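PDB 6MN4: aminoglycoside N(3)-acetyltransferase, AAC(3)-IVa from Escherichia coli, which catalyses transfer of an acetyl group from acetyl-CoA to N3 of 2-deoxystreptamine antibiotics, and so probably confers resistance to aminoglycosides such as gentamicin and apramycin. Local coordinates for residues V168-T173 / E187-C192; L27-S32 / L60-W65; L123-P128 / V183-N188. The protein carries 1 engineered substitution. All coordinates share one frame; numbering follows the deposited sequence.

Contact 1: residues V168-T173 / E187-C192; sequences VPRHCT and ENDHCC. With ZN (zinc ion), chain H; AM2 (apramycin), chain G.
Val168 and Glu187 are an antiparallel hydrogen-bonded pair at the open end of the two-stranded hairpin 168-176/179-187. Val168 N donates to Glu187 O at 2.7 Å, and Glu187 N returns a bond of 2.7 Å to Val168 O. Past this pair, from Asn188 on, the chain leaves the sheet as a loop, and side chains take over the contact.

The closely packed part is built around Arg170 and two buried acids. Glu187 reaches across Arg170 at about a right angle, its chain extended away from the backbone N (chi1 -171°). It meets the aliphatic part of the arginine, Arg170 CG lying 3.8 Å from Glu187 OE1. The guanidinium itself, turned by bends at chi2 and chi3, makes a salt bridge through NH1 to Asp189 OD2, although the modelled length of that bond is doubtful at this resolution. Its plane is 60° from that of the Asp189 carboxylate; OD1 of Asp189 sits over one face and apramycin OB2 over the other. A long, flat cation thus suits its place between protein and drug. Glu187 OE2 accepts a hydrogen bond of 3.0 Å from apramycin OC3, a place where an acid suits as acceptor for a cyclitol hydroxyl.

The loose side belongs to Pro169, whose exposed ring points away from the loop and needs no polar partner. His171 also turns from 187-192, but toward the drug, with ND1 2.9 Å from apramycin OB6.

Farther on, His190 ND1 accepts the Cys192 N-H in its ring plane. The hairpin end and the loop after it thus line the apramycin pocket with Arg170, Glu187 and Asp189, and the same loop supplies Cys191, SG 2.2 Å from the metal, to a three-cysteine, one-histidine zinc site completed by His243, Cys249 and Cys252.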
loop_
_atom_site.group_PDB
_atom_site.type_symbol
_atom_site.label_atom_id
_atom_site.label_comp_id
_atom_site.label_asym_id
_atom_site.label_seq_id
_atom_site.Cartn_x
_atom_site.Cartn_y
_atom_site.Cartn_z
ATOM N N VAL A 168 -4.306 7.249 -18.090
ATOM C CA VAL A 168 -5.702 6.943 -18.391
ATOM C C VAL A 168 -6.600 7.872 -17.580
ATOM O O VAL A 168 -6.310 8.139 -16.405
ATOM C CB VAL A 168 -6.005 5.461 -18.116
ATOM C CG1 VAL A 168 -7.495 5.224 -17.947
ATOM C CG2 VAL A 168 -5.448 4.601 -19.243
ATOM N N PRO A 169 -7.677 8.402 -18.165
ATOM C CA PRO A 169 -8.546 9.340 -17.433
ATOM C C PRO A 169 -9.318 8.644 -16.322
ATOM O O PRO A 169 -10.107 7.727 -16.567
ATOM C CB PRO A 169 -9.484 9.875 -18.522
ATOM C CG PRO A 169 -9.465 8.829 -19.586
ATOM C CD PRO A 169 -8.075 8.273 -19.578
ATOM N N ARG A 170 -9.085 9.093 -15.093
ATOM C CA ARG A 170 -9.814 8.638 -13.924
ATOM C C ARG A 170 -10.268 9.863 -13.141
ATOM O O ARG A 170 -9.719 10.955 -13.297
ATOM C CB ARG A 170 -8.948 7.718 -13.051
ATOM C CG ARG A 170 -8.512 6.435 -13.747
ATOM C CD ARG A 170 -9.676 5.472 -13.917
ATOM N NE ARG A 170 -9.605 4.723 -15.170
ATOM C CZ ARG A 170 -9.114 3.492 -15.276
ATOM N NH1 ARG A 170 -8.647 2.869 -14.205
ATOM N NH2 ARG A 170 -9.092 2.881 -16.452
ATOM N N HIS A 171 -11.286 9.687 -12.300
ATOM C CA HIS A 171 -11.854 10.825 -11.592
ATOM C C HIS A 171 -12.266 10.438 -10.179
ATOM O O HIS A 171 -12.424 9.261 -9.847
ATOM C CB HIS A 171 -13.058 11.409 -12.340
ATOM C CG HIS A 171 -14.332 10.655 -12.116
ATOM N ND1 HIS A 171 -14.755 9.647 -12.954
ATOM C CD2 HIS A 171 -15.281 10.771 -11.157
ATOM C CE1 HIS A 171 -15.911 9.174 -12.522
ATOM N NE2 HIS A 171 -16.250 9.835 -11.430
ATOM N N CYS A 172 -12.429 11.464 -9.349
ATOM C CA CYS A 172 -12.993 11.345 -8.013
ATOM C C CYS A 172 -13.864 12.576 -7.778
ATOM O O CYS A 172 -14.095 13.378 -8.688
ATOM C CB CYS A 172 -11.892 11.205 -6.956
ATOM S SG CYS A 172 -10.913 12.706 -6.698
ATOM N N THR A 173 -14.352 12.734 -6.551
ATOM C CA THR A 173 -15.145 13.908 -6.225
ATOM C C THR A 173 -14.921 14.283 -4.771
ATOM O O THR A 173 -14.708 13.421 -3.913
ATOM C CB THR A 173 -16.640 13.690 -6.462
ATOM O OG1 THR A 173 -17.366 14.823 -5.974
ATOM C CG2 THR A 173 -17.095 12.487 -5.710
ATOM N N GLU A 187 -4.539 8.883 -14.446
ATOM C CA GLU A 187 -3.840 7.940 -13.588
ATOM C C GLU A 187 -3.081 6.914 -14.423
ATOM O O GLU A 187 -3.367 6.693 -15.602
ATOM C CB GLU A 187 -4.824 7.235 -12.646
ATOM C CG GLU A 187 -4.173 6.391 -11.557
ATOM C CD GLU A 187 -5.116 6.048 -10.426
ATOM O OE1 GLU A 187 -6.338 5.940 -10.672
ATOM O OE2 GLU A 187 -4.629 5.876 -9.289
ATOM N N ASN A 188 -2.093 6.293 -13.788
ATOM C CA ASN A 188 -1.292 5.241 -14.407
ATOM C C ASN A 188 -1.656 3.876 -13.823
ATOM O O ASN A 188 -0.832 3.183 -13.223
ATOM C CB ASN A 188 0.191 5.538 -14.210
ATOM C CG ASN A 188 0.576 5.604 -12.741
ATOM O OD1 ASN A 188 0.087 6.456 -11.996
ATOM N ND2 ASN A 188 1.436 4.687 -12.313
ATOM N N ASP A 189 -2.908 3.477 -13.998
ATOM C CA ASP A 189 -3.333 2.188 -13.481
ATOM C C ASP A 189 -3.618 1.216 -14.618
ATOM O O ASP A 189 -3.823 1.603 -15.771
ATOM C CB ASP A 189 -4.561 2.314 -12.564
ATOM C CG ASP A 189 -5.752 2.948 -13.246
ATOM O OD1 ASP A 189 -5.621 3.405 -14.404
ATOM O OD2 ASP A 189 -6.831 2.984 -12.618
ATOM N N HIS A 190 -3.604 -0.063 -14.262
ATOM C CA HIS A 190 -3.873 -1.159 -15.177
ATOM C C HIS A 190 -4.253 -2.371 -14.330
ATOM O O HIS A 190 -4.634 -2.225 -13.162
ATOM C CB HIS A 190 -2.656 -1.414 -16.082
ATOM C CG HIS A 190 -1.345 -1.123 -15.424
ATOM N ND1 HIS A 190 -0.811 -1.929 -14.441
ATOM C CD2 HIS A 190 -0.464 -0.110 -15.600
ATOM C CE1 HIS A 190 0.344 -1.428 -14.045
ATOM N NE2 HIS A 190 0.579 -0.325 -14.732
ATOM N N CYS A 191 -4.143 -3.566 -14.911
ATOM C CA CYS A 191 -4.464 -4.781 -14.174
ATOM C C CYS A 191 -3.528 -5.007 -12.994
ATOM O O CYS A 191 -3.903 -5.708 -12.048
ATOM C CB CYS A 191 -4.435 -5.983 -15.121
ATOM S SG CYS A 191 -2.801 -6.437 -15.733
ATOM N N CYS A 192 -2.329 -4.425 -13.026
ATOM C CA CYS A 192 -1.315 -4.542 -11.982
ATOM C C CYS A 192 -0.835 -5.973 -11.783
ATOM O O CYS A 192 -0.084 -6.243 -10.838
ATOM C CB CYS A 192 -1.809 -3.970 -10.645
ATOM S SG CYS A 192 -1.894 -2.166 -10.581
HETATM ZN ZN ZN H . -3.074 -6.326 -17.869
HETATM C CA1 AM2 G . -8.412 -0.157 -9.541
HETATM C CA2 AM2 G . -8.416 -0.582 -11.013
HETATM C CA3 AM2 G . -9.141 0.428 -11.912
HETATM C CA4 AM2 G . -10.475 0.834 -11.368
HETATM C CA5 AM2 G . -10.365 1.286 -9.887
HETATM C CA6 AM2 G . -11.660 1.777 -9.380
HETATM C CA7 AM2 G . -12.062 3.005 -10.218
HETATM C CA8 AM2 G . -12.304 2.603 -11.694
HETATM C CA9 AM2 G . -14.467 3.041 -9.821
HETATM O OA4 AM2 G . -9.814 0.184 -9.046
HETATM O OA5 AM2 G . -11.135 1.858 -12.276
HETATM N NA2 AM2 G . -7.031 -0.702 -11.470
HETATM N NA7 AM2 G . -13.190 3.715 -9.626
HETATM O OA6 AM2 G . -12.603 0.701 -9.541
HETATM O OA8 AM2 G . -12.423 3.715 -12.454
HETATM O OA1 AM2 G . -7.669 0.969 -9.428
HETATM C CB1 AM2 G . -13.567 3.752 -13.198
HETATM C CB2 AM2 G . -13.880 2.438 -13.949
HETATM C CB3 AM2 G . -15.046 2.577 -14.849
HETATM C CB4 AM2 G . -15.703 3.919 -14.790
HETATM C CB5 AM2 G . -14.691 5.087 -14.920
HETATM C CB6 AM2 G . -15.298 6.322 -14.377
HETATM O OB1 AM2 G . -13.450 4.871 -14.178
HETATM N NB4 AM2 G . -16.699 4.021 -15.885
HETATM O OB2 AM2 G . -12.745 2.053 -14.748
HETATM O OB3 AM2 G . -16.036 1.549 -14.504
HETATM O OB6 AM2 G . -14.404 6.863 -13.454
HETATM C CC1 AM2 G . -6.631 0.929 -8.414
HETATM C CC2 AM2 G . -6.325 2.396 -8.145
HETATM C CC3 AM2 G . -5.119 2.515 -7.203
HETATM C CC4 AM2 G . -5.433 1.938 -5.836
HETATM C CC5 AM2 G . -6.371 0.713 -5.813
HETATM C CC6 AM2 G . -7.025 0.199 -7.126
HETATM N NC4 AM2 G . -4.153 1.566 -5.215
HETATM N NC6 AM2 G . -6.657 -1.220 -7.220
HETATM O OC2 AM2 G . -6.051 3.034 -9.368
HETATM O OC3 AM2 G . -4.793 3.874 -7.047
#

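Contact 2: residues L27-S32 / L60-W65; sequences LLVHSS and LVMPSW. With AM2 (apramycin), chain G.
Strands 27-31 and 60-63 run parallel, their axes 4.7 Å apart at closest and 37° from each other in direction, joined by hydrogen bonds from Val61 N to Leu27 O and from Val29 N to Val61 O, both 2.9 Å. The next carbonyl in this pattern, Val29 O, meets not an N-H but Pro63 CD, so proline ends the bonding where the second strand gives way to loop.

Leu27 and Leu60 lie side by side on one face, pointing the same way beneath Leu50 and Leu54 of helix 42-54. On that side Val29 spreads its two branches: its side chain crosses that of Leu60 at about a right angle, CG1 lying 3.8 Å from Leu60 CD1, while CG2 packs on Met62 CG at 3.5 Å. The flexible Met62 chain, bent at chi3, fits between Val29 and helix 86-91. The other face carries Leu28, whose CD1 reaches Val61 CG1 at 3.9 Å and also touches Pro63. Pro63 CD lies over one face of the His30 ring, toward its rim.

Beyond the strand, Trp65 sets one indole face against the deoxystreptamine ring of apramycin, CC4 lying 3.5 Å above the ring plane and toward its rim. Two neighbouring parallel strands joined through helix 42-54 form a beta-alpha-beta crossover, and the end of its second strand carries Trp65 to the drug pocket.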
loop_
_atom_site.group_PDB
_atom_site.type_symbol
_atom_site.label_atom_id
_atom_site.label_comp_id
_atom_site.label_asym_id
_atom_site.label_seq_id
_atom_site.Cartn_x
_atom_site.Cartn_y
_atom_site.Cartn_z
ATOM N N LEU A 27 6.642 1.597 8.789
ATOM C CA LEU A 27 6.262 0.313 8.210
ATOM C C LEU A 27 4.889 0.444 7.569
ATOM O O LEU A 27 3.880 0.575 8.272
ATOM C CB LEU A 27 6.272 -0.786 9.267
ATOM C CG LEU A 27 5.969 -2.187 8.749
ATOM C CD1 LEU A 27 7.179 -2.753 8.026
ATOM C CD2 LEU A 27 5.572 -3.073 9.908
ATOM N N LEU A 28 4.862 0.422 6.240
ATOM C CA LEU A 28 3.622 0.436 5.476
ATOM C C LEU A 28 3.256 -0.999 5.128
ATOM O O LEU A 28 4.035 -1.696 4.470
ATOM C CB LEU A 28 3.782 1.279 4.210
ATOM C CG LEU A 28 2.722 1.076 3.128
ATOM C CD1 LEU A 28 1.343 1.544 3.609
ATOM C CD2 LEU A 28 3.132 1.774 1.842
ATOM N N VAL A 29 2.083 -1.447 5.570
ATOM C CA VAL A 29 1.691 -2.842 5.415
ATOM C C VAL A 29 0.440 -2.938 4.551
ATOM O O VAL A 29 -0.483 -2.124 4.666
ATOM C CB VAL A 29 1.484 -3.543 6.778
ATOM C CG1 VAL A 29 2.597 -3.173 7.739
ATOM C CG2 VAL A 29 0.141 -3.215 7.377
ATOM N N HIS A 30 0.440 -3.916 3.652
ATOM C CA HIS A 30 -0.740 -4.326 2.906
ATOM C C HIS A 30 -1.054 -5.757 3.303
ATOM O O HIS A 30 -0.179 -6.626 3.224
ATOM C CB HIS A 30 -0.510 -4.234 1.395
ATOM C CG HIS A 30 0.031 -2.914 0.945
ATOM N ND1 HIS A 30 -0.733 -1.993 0.261
ATOM C CD2 HIS A 30 1.259 -2.359 1.081
ATOM C CE1 HIS A 30 0.004 -0.928 -0.005
ATOM N NE2 HIS A 30 1.212 -1.123 0.489
ATOM N N SER A 31 -2.288 -6.004 3.739
ATOM C CA SER A 31 -2.625 -7.279 4.352
ATOM C C SER A 31 -3.859 -7.899 3.713
ATOM O O SER A 31 -4.779 -7.194 3.283
ATOM C CB SER A 31 -2.849 -7.124 5.860
ATOM O OG SER A 31 -3.812 -6.124 6.129
ATOM N N SER A 32 -3.850 -9.228 3.641
ATOM C CA SER A 32 -5.029 -10.040 3.354
ATOM C C SER A 32 -5.239 -10.932 4.574
ATOM O O SER A 32 -4.573 -11.964 4.717
ATOM C CB SER A 32 -4.847 -10.859 2.080
ATOM O OG SER A 32 -5.985 -11.665 1.816
ATOM N N LEU A 60 3.138 3.038 12.152
ATOM C CA LEU A 60 2.489 2.070 11.280
ATOM C C LEU A 60 1.633 2.799 10.255
ATOM O O LEU A 60 0.828 3.664 10.614
ATOM C CB LEU A 60 1.631 1.101 12.095
ATOM C CG LEU A 60 0.991 -0.070 11.345
ATOM C CD1 LEU A 60 2.055 -1.038 10.849
ATOM C CD2 LEU A 60 -0.021 -0.793 12.230
ATOM N N VAL A 61 1.817 2.458 8.981
ATOM C CA VAL A 61 1.057 3.051 7.889
ATOM C C VAL A 61 0.356 1.938 7.126
ATOM O O VAL A 61 0.931 0.868 6.902
ATOM C CB VAL A 61 1.953 3.879 6.945
ATOM C CG1 VAL A 61 1.105 4.691 5.978
ATOM C CG2 VAL A 61 2.859 4.777 7.749
ATOM N N MET A 62 -0.891 2.186 6.745
ATOM C CA MET A 62 -1.699 1.246 5.988
ATOM C C MET A 62 -2.556 2.025 5.003
ATOM O O MET A 62 -2.935 3.170 5.278
ATOM C CB MET A 62 -2.609 0.397 6.896
ATOM C CG MET A 62 -1.873 -0.415 7.953
ATOM S SD MET A 62 -2.956 -1.301 9.096
ATOM C CE MET A 62 -3.888 -2.277 7.938
ATOM N N PRO A 63 -2.859 1.440 3.845
ATOM C CA PRO A 63 -3.798 2.087 2.923
ATOM C C PRO A 63 -5.163 2.250 3.572
ATOM O O PRO A 63 -5.547 1.493 4.468
ATOM C CB PRO A 63 -3.850 1.123 1.730
ATOM C CG PRO A 63 -3.317 -0.185 2.256
ATOM C CD PRO A 63 -2.314 0.185 3.300
ATOM N N SER A 64 -5.900 3.261 3.118
ATOM C CA SER A 64 -7.146 3.605 3.787
ATOM C C SER A 64 -8.087 4.352 2.852
ATOM O O SER A 64 -8.915 5.149 3.303
ATOM C CB SER A 64 -6.847 4.439 5.038
ATOM O OG SER A 64 -7.991 4.566 5.865
ATOM N N TRP A 65 -7.980 4.101 1.552
ATOM C CA TRP A 65 -8.813 4.825 0.608
ATOM C C TRP A 65 -10.179 4.158 0.469
ATOM O O TRP A 65 -10.380 2.999 0.841
ATOM C CB TRP A 65 -8.131 4.929 -0.757
ATOM C CG TRP A 65 -7.735 3.619 -1.369
ATOM C CD1 TRP A 65 -8.555 2.712 -1.976
ATOM C CD2 TRP A 65 -6.410 3.079 -1.454
ATOM N NE1 TRP A 65 -7.824 1.638 -2.426
ATOM C CE2 TRP A 65 -6.505 1.840 -2.119
ATOM C CE3 TRP A 65 -5.153 3.522 -1.029
ATOM C CZ2 TRP A 65 -5.394 1.038 -2.364
ATOM C CZ3 TRP A 65 -4.046 2.724 -1.280
ATOM C CH2 TRP A 65 -4.175 1.496 -1.937
HETATM C CA1 AM2 G . -8.412 -0.157 -9.541
HETATM C CA2 AM2 G . -8.416 -0.582 -11.013
HETATM C CA3 AM2 G . -9.141 0.428 -11.912
HETATM C CA4 AM2 G . -10.475 0.834 -11.368
HETATM C CA5 AM2 G . -10.365 1.286 -9.887
HETATM C CA6 AM2 G . -11.660 1.777 -9.380
HETATM C CA7 AM2 G . -12.062 3.005 -10.218
HETATM C CA8 AM2 G . -12.304 2.603 -11.694
HETATM C CA9 AM2 G . -14.467 3.041 -9.821
HETATM O OA4 AM2 G . -9.814 0.184 -9.046
HETATM O OA5 AM2 G . -11.135 1.858 -12.276
HETATM N NA2 AM2 G . -7.031 -0.702 -11.470
HETATM N NA7 AM2 G . -13.190 3.715 -9.626
HETATM O OA6 AM2 G . -12.603 0.701 -9.541
HETATM O OA8 AM2 G . -12.423 3.715 -12.454
HETATM O OA1 AM2 G . -7.669 0.969 -9.428
HETATM C CB1 AM2 G . -13.567 3.752 -13.198
HETATM C CB2 AM2 G . -13.880 2.438 -13.949
HETATM C CB3 AM2 G . -15.046 2.577 -14.849
HETATM C CB4 AM2 G . -15.703 3.919 -14.790
HETATM C CB5 AM2 G . -14.691 5.087 -14.920
HETATM C CB6 AM2 G . -15.298 6.322 -14.377
HETATM O OB1 AM2 G . -13.450 4.871 -14.178
HETATM N NB4 AM2 G . -16.699 4.021 -15.885
HETATM O OB2 AM2 G . -12.745 2.053 -14.748
HETATM O OB3 AM2 G . -16.036 1.549 -14.504
HETATM O OB6 AM2 G . -14.404 6.863 -13.454
HETATM C CC1 AM2 G . -6.631 0.929 -8.414
HETATM C CC2 AM2 G . -6.325 2.396 -8.145
HETATM C CC3 AM2 G . -5.119 2.515 -7.203
HETATM C CC4 AM2 G . -5.433 1.938 -5.836
HETATM C CC5 AM2 G . -6.371 0.713 -5.813
HETATM C CC6 AM2 G . -7.025 0.199 -7.126
HETATM N NC4 AM2 G . -4.153 1.566 -5.215
HETATM N NC6 AM2 G . -6.657 -1.220 -7.220
HETATM O OC2 AM2 G . -6.051 3.034 -9.368
HETATM O OC3 AM2 G . -4.793 3.874 -7.047
#

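Contact 3: residues L123-P128 / V183-N188; sequences LPPHSP and VDYLEN. With AM2 (apramycin), chain G.
Pro125 CG packs against the Glu187 carboxylate, 3.2 Å from OE2, where a proline-rich loop with a cis bond before Pro124 lies against strand 179-187 of the antiparallel beta hairpin 168-176/179-187 to form one wall of the apramycin pocket. No direct hydrogen bond joins the two segments; they meet by van der Waals packing and through the apramycin hydroxyl OC3.

Next to this proline, His126 reaches the drug: its NE2 forms a 2.7 Å hydrogen bond with apramycin OC3, a hydroxyl also bound by Glu187, and a weak one with NC4. With CG beside the backbone N (chi1 -49°), the imidazole presents its edge to the deoxystreptamine ring, while the rigid pyrrolidine of Pro125 lays CB over the centre of one ring face.

The second shell is Tyr185. Its side chain and that of Pro125 approach from opposite directions, Pro125 CD coming obliquely to the ring 3.6 Å from CE1. The Leu123 side chain crosses that of Tyr185 at about a right angle, its CD2 coming obliquely to the ring, 3.8 Å from Tyr185 CD2; the branched leucine spans onward to Val183. Outermost, Pro124 also touches Leu160 of helix 153-161, and Pro124 CG lies 3.8 Å from the backbone oxygen Leu186 O.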
loop_
_atom_site.group_PDB
_atom_site.type_symbol
_atom_site.label_atom_id
_atom_site.label_comp_id
_atom_site.label_asym_id
_atom_site.label_seq_id
_atom_site.Cartn_x
_atom_site.Cartn_y
_atom_site.Cartn_z
ATOM N N LEU A 123 -2.851 14.400 -6.802
ATOM C CA LEU A 123 -3.212 14.043 -8.171
ATOM C C LEU A 123 -1.932 13.861 -8.970
ATOM O O LEU A 123 -1.184 14.838 -9.160
ATOM C CB LEU A 123 -4.093 15.118 -8.807
ATOM C CG LEU A 123 -5.401 15.458 -8.090
ATOM C CD1 LEU A 123 -5.804 16.900 -8.365
ATOM C CD2 LEU A 123 -6.503 14.495 -8.505
ATOM N N PRO A 124 -1.617 12.651 -9.458
ATOM C CA PRO A 124 -2.342 11.380 -9.316
ATOM C C PRO A 124 -2.334 10.844 -7.885
ATOM O O PRO A 124 -1.556 11.339 -7.071
ATOM C CB PRO A 124 -1.575 10.440 -10.259
ATOM C CG PRO A 124 -0.879 11.346 -11.219
ATOM C CD PRO A 124 -0.487 12.523 -10.391
ATOM N N PRO A 125 -3.190 9.857 -7.588
ATOM C CA PRO A 125 -3.309 9.377 -6.198
ATOM C C PRO A 125 -1.997 8.969 -5.553
ATOM O O PRO A 125 -1.853 9.098 -4.331
ATOM C CB PRO A 125 -4.260 8.181 -6.334
ATOM C CG PRO A 125 -5.096 8.511 -7.512
ATOM C CD PRO A 125 -4.190 9.229 -8.471
ATOM N N HIS A 126 -1.034 8.478 -6.331
ATOM C CA HIS A 126 0.229 8.024 -5.766
ATOM C C HIS A 126 1.382 8.834 -6.341
ATOM O O HIS A 126 2.391 8.277 -6.789
ATOM C CB HIS A 126 0.397 6.528 -6.021
ATOM C CG HIS A 126 -0.813 5.727 -5.653
ATOM N ND1 HIS A 126 -1.230 5.572 -4.349
ATOM C CD2 HIS A 126 -1.712 5.062 -6.418
ATOM C CE1 HIS A 126 -2.327 4.835 -4.324
ATOM N NE2 HIS A 126 -2.638 4.511 -5.566
ATOM N N SER A 127 1.226 10.149 -6.324
ATOM C CA SER A 127 2.211 11.084 -6.849
ATOM C C SER A 127 3.319 11.276 -5.820
ATOM O O SER A 127 3.342 10.644 -4.765
ATOM C CB SER A 127 1.522 12.406 -7.176
ATOM O OG SER A 127 1.036 13.020 -5.993
ATOM N N PRO A 128 4.290 12.143 -6.098
ATOM C CA PRO A 128 5.032 12.756 -4.996
ATOM C C PRO A 128 4.066 13.565 -4.144
ATOM O O PRO A 128 2.998 13.979 -4.602
ATOM C CB PRO A 128 6.059 13.646 -5.702
ATOM C CG PRO A 128 6.245 12.999 -7.034
ATOM C CD PRO A 128 4.904 12.439 -7.406
ATOM N N VAL A 183 -13.487 15.841 -10.062
ATOM C CA VAL A 183 -12.090 16.189 -10.298
ATOM C C VAL A 183 -11.518 15.155 -11.256
ATOM O O VAL A 183 -11.313 13.994 -10.878
ATOM C CB VAL A 183 -11.285 16.238 -8.992
ATOM C CG1 VAL A 183 -9.822 16.555 -9.278
ATOM C CG2 VAL A 183 -11.895 17.254 -8.030
ATOM N N ASP A 184 -11.260 15.565 -12.497
ATOM C CA ASP A 184 -10.725 14.663 -13.508
ATOM C C ASP A 184 -9.206 14.738 -13.531
ATOM O O ASP A 184 -8.628 15.829 -13.509
ATOM C CB ASP A 184 -11.283 14.996 -14.888
ATOM C CG ASP A 184 -12.784 14.998 -14.913
ATOM O OD1 ASP A 184 -13.375 15.963 -14.388
ATOM O OD2 ASP A 184 -13.371 14.037 -15.449
ATOM N N TYR A 185 -8.566 13.573 -13.585
ATOM C CA TYR A 185 -7.117 13.466 -13.637
ATOM C C TYR A 185 -6.756 12.309 -14.559
ATOM O O TYR A 185 -7.628 11.626 -15.105
ATOM C CB TYR A 185 -6.529 13.274 -12.234
ATOM C CG TYR A 185 -7.022 12.030 -11.525
ATOM C CD1 TYR A 185 -6.305 10.843 -11.587
ATOM C CD2 TYR A 185 -8.203 12.044 -10.793
ATOM C CE1 TYR A 185 -6.750 9.702 -10.941
ATOM C CE2 TYR A 185 -8.657 10.906 -10.143
ATOM C CZ TYR A 185 -7.925 9.737 -10.222
ATOM O OH TYR A 185 -8.366 8.601 -9.583
ATOM N N LEU A 186 -5.459 12.080 -14.735
ATOM C CA LEU A 186 -4.972 10.985 -15.566
ATOM C C LEU A 186 -4.077 10.098 -14.715
ATOM O O LEU A 186 -2.989 10.514 -14.307
ATOM C CB LEU A 186 -4.238 11.515 -16.795
ATOM C CG LEU A 186 -5.180 12.205 -17.785
ATOM C CD1 LEU A 186 -4.703 13.617 -18.087
ATOM C CD2 LEU A 186 -5.335 11.390 -19.061
ATOM N N GLU A 187 -4.539 8.883 -14.446
ATOM C CA GLU A 187 -3.840 7.940 -13.588
ATOM C C GLU A 187 -3.081 6.914 -14.423
ATOM O O GLU A 187 -3.367 6.693 -15.602
ATOM C CB GLU A 187 -4.824 7.235 -12.646
ATOM C CG GLU A 187 -4.173 6.391 -11.557
ATOM C CD GLU A 187 -5.116 6.048 -10.426
ATOM O OE1 GLU A 187 -6.338 5.940 -10.672
ATOM O OE2 GLU A 187 -4.629 5.876 -9.289
ATOM N N ASN A 188 -2.093 6.293 -13.788
ATOM C CA ASN A 188 -1.292 5.241 -14.407
ATOM C C ASN A 188 -1.656 3.876 -13.823
ATOM O O ASN A 188 -0.832 3.183 -13.223
ATOM C CB ASN A 188 0.191 5.538 -14.210
ATOM C CG ASN A 188 0.576 5.604 -12.741
ATOM O OD1 ASN A 188 0.087 6.456 -11.996
ATOM N ND2 ASN A 188 1.436 4.687 -12.313
HETATM C CA1 AM2 G . -8.412 -0.157 -9.541
HETATM C CA2 AM2 G . -8.416 -0.582 -11.013
HETATM C CA3 AM2 G . -9.141 0.428 -11.912
HETATM C CA4 AM2 G . -10.475 0.834 -11.368
HETATM C CA5 AM2 G . -10.365 1.286 -9.887
HETATM C CA6 AM2 G . -11.660 1.777 -9.380
HETATM C CA7 AM2 G . -12.062 3.005 -10.218
HETATM C CA8 AM2 G . -12.304 2.603 -11.694
HETATM C CA9 AM2 G . -14.467 3.041 -9.821
HETATM O OA4 AM2 G . -9.814 0.184 -9.046
HETATM O OA5 AM2 G . -11.135 1.858 -12.276
HETATM N NA2 AM2 G . -7.031 -0.702 -11.470
HETATM N NA7 AM2 G . -13.190 3.715 -9.626
HETATM O OA6 AM2 G . -12.603 0.701 -9.541
HETATM O OA8 AM2 G . -12.423 3.715 -12.454
HETATM O OA1 AM2 G . -7.669 0.969 -9.428
HETATM C CB1 AM2 G . -13.567 3.752 -13.198
HETATM C CB2 AM2 G . -13.880 2.438 -13.949
HETATM C CB3 AM2 G . -15.046 2.577 -14.849
HETATM C CB4 AM2 G . -15.703 3.919 -14.790
HETATM C CB5 AM2 G . -14.691 5.087 -14.920
HETATM C CB6 AM2 G . -15.298 6.322 -14.377
HETATM O OB1 AM2 G . -13.450 4.871 -14.178
HETATM N NB4 AM2 G . -16.699 4.021 -15.885
HETATM O OB2 AM2 G . -12.745 2.053 -14.748
HETATM O OB3 AM2 G . -16.036 1.549 -14.504
HETATM O OB6 AM2 G . -14.404 6.863 -13.454
HETATM C CC1 AM2 G . -6.631 0.929 -8.414
HETATM C CC2 AM2 G . -6.325 2.396 -8.145
HETATM C CC3 AM2 G . -5.119 2.515 -7.203
HETATM C CC4 AM2 G . -5.433 1.938 -5.836
HETATM C CC5 AM2 G . -6.371 0.713 -5.813
HETATM C CC6 AM2 G . -7.025 0.199 -7.126
HETATM N NC4 AM2 G . -4.153 1.566 -5.215
HETATM N NC6 AM2 G . -6.657 -1.220 -7.220
HETATM O OC2 AM2 G . -6.051 3.034 -9.368
HETATM O OC3 AM2 G . -4.793 3.874 -7.047
#

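From the N terminus, contact 2 comes first and is complete by residue 65, pairing two central strands of the main sheet around the loop that holds helix 42-54. Contact 3 opens later, at 123-128, and closes a long loop on 183-188. Contact 1 opens within that loop, at 168-173, and ends on 187-192, so the spans cross rather than nest, contact 3 ending at Asn188 and contact 1 at Cys192, with Glu187 and Asn188 shared. The hairpin joins them directly, Arg170 O lying 2.9 Å from Tyr185 N. Contact 2 stays about 20 Å from both, centre to centre, yet its Trp65 packs on His126 of contact 3, and apramycin touches all three, linking core sheet, loop and hairpin.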